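Local coordinates for protein maltose operon transcriptional repressor (Staphylococcus aureus subsp. aureus Mu50, PDB 3HCW) that probably represses transcription of the maltose operon, its C-terminal part having the two-lobed periplasmic-binding-protein-like fold of LacI-family regulators, at residues A[76-81]-A[142-147]. Sequence-based numbering, arbitrary orientation.
Sequences YSKEND and NFEVSK
Lys78 reaches across from the loop after strand 71-74 to Asn142 and Phe143, at the start of helix 144-159. From CB its chain leaves with CG anti to the backbone N (chi1 -157°), which sets CG 3.8 Å from the backbone O of Asn142; CD rests against the ring, 3.9 Å from Phe143 CE1. CE then packs on the Asn142 backbone and meets CB of that residue. The chain runs extended beyond CG and carries the ammonium over one face of the Phe143 ring: NZ sits 4.3 Å from the ring centroid, 20° off the normal, a cation-pi contact displaced toward the rim. NZ also lies 3.3 Å from Asn142 N, two donors that do not bond. Lys15 makes another cation-pi contact with this ring. One residue further along, Glu144, bent at chi2, turns its carboxylate to the loop backbone. In one of its two conformers OE1 accepts a weak, bent hydrogen bond from Glu79 N (3.3 Å, 135°), and OE2 has a long salt bridge to Lys147 NZ. Ser77 OG is hydrogen-bonded to Lys99 O. The contact joins the two lobes across the cleft, where LacI-family relatives bind effectors; this crossing rests on aliphatic packing along Lys78, one cation-pi contact and a tentative hydrogen bond.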
loop_
_atom_site.group_PDB
_atom_site.type_symbol
_atom_site.label_atom_id
_atom_site.label_comp_id
_atom_site.label_asym_id
_atom_site.label_seq_id
_atom_site.Cartn_x
_atom_site.Cartn_y
_atom_site.Cartn_z
ATOM N N TYR A 76 17.183 -2.320 6.747
ATOM C CA TYR A 76 17.413 -3.694 6.315
ATOM C C TYR A 76 18.695 -4.214 6.963
ATOM O O TYR A 76 19.495 -3.434 7.467
ATOM C CB TYR A 76 17.509 -3.774 4.783
ATOM C CG TYR A 76 18.720 -3.073 4.222
ATOM C CD1 TYR A 76 18.669 -1.723 3.878
ATOM C CD2 TYR A 76 19.923 -3.760 4.039
ATOM C CE1 TYR A 76 19.785 -1.077 3.373
ATOM C CE2 TYR A 76 21.037 -3.125 3.544
ATOM C CZ TYR A 76 20.960 -1.788 3.211
ATOM O OH TYR A 76 22.066 -1.172 2.710
ATOM N N SER A 77 18.887 -5.531 6.932
ATOM C CA SER A 77 20.129 -6.152 7.393
ATOM C C SER A 77 20.699 -7.055 6.301
ATOM O O SER A 77 19.985 -7.884 5.728
ATOM C CB SER A 77 19.880 -6.957 8.669
ATOM O OG SER A 77 21.085 -7.488 9.190
ATOM N N LYS A 78 21.982 -6.877 6.000
ATOM C CA LYS A 78 22.671 -7.751 5.056
ATOM C C LYS A 78 24.122 -7.942 5.474
ATOM O O LYS A 78 24.757 -7.012 5.988
ATOM C CB LYS A 78 22.569 -7.217 3.622
ATOM C CG LYS A 78 22.755 -8.286 2.545
ATOM C CD LYS A 78 22.058 -7.914 1.243
ATOM C CE LYS A 78 22.336 -8.946 0.161
ATOM N NZ LYS A 78 21.540 -8.705 -1.075
ATOM N N GLU A 79 24.625 -9.161 5.279
ATOM C CA GLU A 79 26.024 -9.485 5.542
ATOM C C GLU A 79 26.902 -8.741 4.542
ATOM O O GLU A 79 26.591 -8.706 3.344
ATOM C CB GLU A 79 26.265 -10.995 5.440
ATOM C CG GLU A 79 27.595 -11.461 6.046
ATOM C CD GLU A 79 28.181 -12.683 5.349
ATOM O OE1 GLU A 79 29.426 -12.793 5.293
ATOM O OE2 GLU A 79 27.405 -13.532 4.853
ATOM N N ASN A 80 27.987 -8.153 5.057
ATOM C CA ASN A 80 28.908 -7.291 4.298
ATOM C C ASN A 80 28.186 -6.158 3.571
ATOM O O ASN A 80 28.369 -5.963 2.366
ATOM C CB ASN A 80 29.793 -8.095 3.325
ATOM C CG ASN A 80 30.477 -9.274 3.989
ATOM O OD1 ASN A 80 30.897 -9.199 5.146
ATOM N ND2 ASN A 80 30.591 -10.376 3.255
ATOM N N ASP A 81 27.341 -5.446 4.311
ATOM C CA ASP A 81 26.656 -4.270 3.793
ATOM C C ASP A 81 27.671 -3.124 3.786
ATOM O O ASP A 81 28.174 -2.736 4.845
ATOM C CB ASP A 81 25.430 -3.941 4.657
ATOM C CG ASP A 81 24.582 -2.810 4.089
ATOM O OD1 ASP A 81 24.021 -2.030 4.892
ATOM O OD2 ASP A 81 24.461 -2.699 2.851
ATOM N N ASN A 142 20.552 -11.840 -0.918
ATOM C CA ASN A 142 21.018 -12.607 0.235
ATOM C C ASN A 142 20.544 -11.986 1.556
ATOM O O ASN A 142 21.343 -11.764 2.474
ATOM C CB ASN A 142 22.548 -12.756 0.199
ATOM C CG ASN A 142 23.051 -13.393 -1.095
ATOM O OD1 ASN A 142 22.395 -14.262 -1.676
ATOM N ND2 ASN A 142 24.224 -12.962 -1.546
ATOM N N PHE A 143 19.240 -11.715 1.639
ATOM C CA PHE A 143 18.645 -11.035 2.789
ATOM C C PHE A 143 18.476 -11.968 3.973
ATOM O O PHE A 143 18.014 -13.099 3.820
ATOM C CB PHE A 143 17.308 -10.391 2.414
ATOM C CG PHE A 143 17.440 -9.294 1.401
ATOM C CD1 PHE A 143 18.161 -8.134 1.702
ATOM C CD2 PHE A 143 16.864 -9.421 0.143
ATOM C CE1 PHE A 143 18.297 -7.117 0.763
ATOM C CE2 PHE A 143 16.993 -8.412 -0.802
ATOM C CZ PHE A 143 17.712 -7.259 -0.494
ATOM N N GLU A 144 18.851 -11.474 5.150
ATOM C CA GLU A 144 18.804 -12.279 6.360
ATOM C C GLU A 144 17.383 -12.673 6.776
ATOM O O GLU A 144 17.195 -13.715 7.374
ATOM C CB GLU A 144 19.554 -11.580 7.498
ATOM C CG GLU A 144 21.014 -12.034 7.672
ATOM C CD GLU A 144 21.855 -11.945 6.393
ATOM O OE1 GLU A 144 21.815 -10.907 5.698
ATOM O OE2 GLU A 144 22.572 -12.920 6.090
ATOM N N VAL A 145 16.390 -11.852 6.432
ATOM C CA VAL A 145 14.985 -12.149 6.730
ATOM C C VAL A 145 14.548 -13.412 5.959
ATOM O O VAL A 145 13.909 -14.318 6.517
ATOM C CB VAL A 145 14.057 -10.897 6.480
ATOM C CG1 VAL A 145 14.480 -10.135 5.239
ATOM C CG2 VAL A 145 12.583 -11.290 6.377
ATOM N N SER A 146 14.953 -13.466 4.693
ATOM C CA SER A 146 14.785 -14.623 3.833
ATOM C C SER A 146 15.450 -15.868 4.428
ATOM O O SER A 146 14.787 -16.899 4.577
ATOM C CB SER A 146 15.314 -14.308 2.422
ATOM O OG SER A 146 15.158 -15.406 1.544
ATOM N N LYS A 147 16.727 -15.754 4.811
ATOM C CA LYS A 147 17.465 -16.871 5.423
ATOM C C LYS A 147 16.804 -17.380 6.708
ATOM O O LYS A 147 16.703 -18.586 6.926
ATOM C CB LYS A 147 18.916 -16.479 5.737
ATOM C CG LYS A 147 19.821 -16.240 4.535
ATOM C CD LYS A 147 21.223 -15.866 5.036
ATOM C CE LYS A 147 22.289 -15.973 3.951
ATOM N NZ LYS A 147 22.225 -14.855 2.975
#